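Local coordinates for protein GRMZM2G135359 pseudokinase (Zea mays, PDB 6CPY) that is a receptor-like pseudokinase of maize whose kinase-fold domain may bind ATP and whose kinase activity is uncertain, at residues G128-H133 / E140-M145. Sequence-based numbering, arbitrary orientation.
Sequences GTLFEH and EKLDWM
H133 and E140 are joined by a straight hydrogen bond where, in the C-terminal lobe of the protein kinase fold, the loop after the short helix 130-135, the αD helix, leads into the long helix 144-164, the αE helix. ND1 of H133 donates to O of E140 at 2.7 Å, with an N-H...O angle of 170°. The acceptor lies almost in the imidazole plane, and the donor meets a lone pair of the carbonyl within the carbonyl plane. With CG anti to the carbonyl carbon (chi1 -79°), the ring presents this edge to the connecting loop. The ND1 bond and an edge-to-face contact with F184 hold the imidazole, and a weak hydrogen bond from NE2 to O of N127 adds to them.

O of H133 accepts from two donors. NZ of K141 reaches it at 3.3 Å, a long bond arriving from above the carbonyl plane, and also binds O of V136; bends at chi2 and chi4 curl the lysine chain back to this helix end. A water donates to the same O of H133 and accepts from N of L142, bridging the two backbones.

Beside these polar links, CD1 of L142 sits 3.9 Å from CB of H133 and 4.0 Å from CD1 of L130, the two leucine side chains crossing at about a right angle. L130 continues inward to V224 and I228 of helix 214-230. The start of the short helix is set by a capping box: N of E132 donates to OG1 of T129, and N of T129 returns a bond to OE1 of E132 at 3.1 Å, meeting it from above the carboxylate plane.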
# COMPACT_ATOMS: atom_id res chain seq x y z
N GLY A 128 6.48 3.01 9.98
CA GLY A 128 6.56 1.62 9.57
C GLY A 128 5.25 1.09 9.01
O GLY A 128 4.42 1.86 8.54
N THR A 129 5.08 -0.23 9.08
CA THR A 129 3.91 -0.91 8.49
C THR A 129 2.79 -1.15 9.49
O THR A 129 3.01 -1.20 10.71
CB THR A 129 4.26 -2.28 7.88
OG1 THR A 129 4.62 -3.19 8.92
CG2 THR A 129 5.41 -2.14 6.86
N LEU A 130 1.58 -1.31 8.97
CA LEU A 130 0.45 -1.65 9.81
C LEU A 130 0.69 -3.01 10.50
O LEU A 130 0.42 -3.15 11.70
CB LEU A 130 -0.83 -1.68 8.96
CG LEU A 130 -2.13 -2.09 9.65
CD1 LEU A 130 -2.46 -1.20 10.83
CD2 LEU A 130 -3.26 -2.07 8.63
N PHE A 131 1.20 -3.98 9.75
CA PHE A 131 1.51 -5.31 10.30
C PHE A 131 2.39 -5.21 11.55
O PHE A 131 2.08 -5.85 12.57
CB PHE A 131 2.21 -6.20 9.25
CG PHE A 131 2.45 -7.62 9.72
CD1 PHE A 131 3.59 -7.94 10.44
CD2 PHE A 131 1.54 -8.63 9.43
CE1 PHE A 131 3.81 -9.24 10.87
CE2 PHE A 131 1.75 -9.92 9.86
CZ PHE A 131 2.88 -10.23 10.58
N GLU A 132 3.45 -4.42 11.46
CA GLU A 132 4.38 -4.20 12.58
C GLU A 132 3.67 -3.67 13.81
O GLU A 132 3.84 -4.20 14.91
CB GLU A 132 5.50 -3.22 12.19
CG GLU A 132 6.61 -3.87 11.37
CD GLU A 132 7.49 -2.87 10.62
OE1 GLU A 132 7.26 -1.64 10.71
OE2 GLU A 132 8.42 -3.32 9.93
N HIS A 133 2.86 -2.62 13.64
CA HIS A 133 2.14 -2.02 14.76
C HIS A 133 1.05 -2.88 15.35
O HIS A 133 0.75 -2.75 16.54
CB HIS A 133 1.61 -0.64 14.39
CG HIS A 133 2.65 0.42 14.43
ND1 HIS A 133 3.00 1.07 15.60
CD2 HIS A 133 3.49 0.89 13.48
CE1 HIS A 133 3.97 1.92 15.35
NE2 HIS A 133 4.29 1.84 14.07
N GLU A 140 4.52 0.11 18.96
CA GLU A 140 3.48 0.89 19.63
C GLU A 140 2.09 0.46 19.16
O GLU A 140 1.83 0.37 17.95
CB GLU A 140 3.67 2.39 19.35
CG GLU A 140 2.77 3.29 20.19
CD GLU A 140 2.82 4.74 19.77
OE1 GLU A 140 3.84 5.16 19.16
OE2 GLU A 140 1.85 5.47 20.04
N LYS A 141 1.21 0.18 20.13
CA LYS A 141 -0.15 -0.26 19.83
C LYS A 141 -1.04 0.92 19.47
O LYS A 141 -0.82 2.05 19.92
CB LYS A 141 -0.74 -1.06 21.01
CG LYS A 141 0.03 -2.34 21.35
CD LYS A 141 0.06 -3.34 20.20
CE LYS A 141 1.20 -4.34 20.31
NZ LYS A 141 1.74 -4.72 18.96
N LEU A 142 -2.04 0.63 18.64
CA LEU A 142 -2.91 1.65 18.07
C LEU A 142 -4.26 1.63 18.79
O LEU A 142 -4.84 0.57 18.95
CB LEU A 142 -3.11 1.32 16.59
CG LEU A 142 -1.83 1.33 15.73
CD1 LEU A 142 -2.09 0.61 14.42
CD2 LEU A 142 -1.37 2.75 15.49
N ASP A 143 -4.75 2.80 19.24
CA ASP A 143 -6.06 2.87 19.91
C ASP A 143 -7.24 2.87 18.92
O ASP A 143 -7.03 2.79 17.72
CB ASP A 143 -6.14 4.04 20.89
CG ASP A 143 -6.07 5.41 20.21
OD1 ASP A 143 -6.16 5.54 18.97
OD2 ASP A 143 -5.92 6.38 20.97
N TRP A 144 -8.47 2.93 19.43
CA TRP A 144 -9.66 2.86 18.59
C TRP A 144 -9.67 3.91 17.48
O TRP A 144 -9.85 3.57 16.31
CB TRP A 144 -10.93 2.96 19.44
CG TRP A 144 -12.17 2.88 18.65
CD1 TRP A 144 -13.03 3.88 18.37
CD2 TRP A 144 -12.69 1.71 18.04
NE1 TRP A 144 -14.08 3.41 17.62
CE2 TRP A 144 -13.89 2.07 17.39
CE3 TRP A 144 -12.26 0.38 17.97
CZ2 TRP A 144 -14.67 1.15 16.70
CZ3 TRP A 144 -13.03 -0.53 17.28
CH2 TRP A 144 -14.22 -0.14 16.65
N MET A 145 -9.45 5.18 17.83
CA MET A 145 -9.55 6.24 16.84
C MET A 145 -8.43 6.13 15.80
O MET A 145 -8.66 6.36 14.62
CB MET A 145 -9.53 7.63 17.49
CG MET A 145 -10.80 7.95 18.27
SD MET A 145 -12.31 7.69 17.32
CE MET A 145 -11.97 8.72 15.90
O HOH W 1 -1.88 -2.29 17.45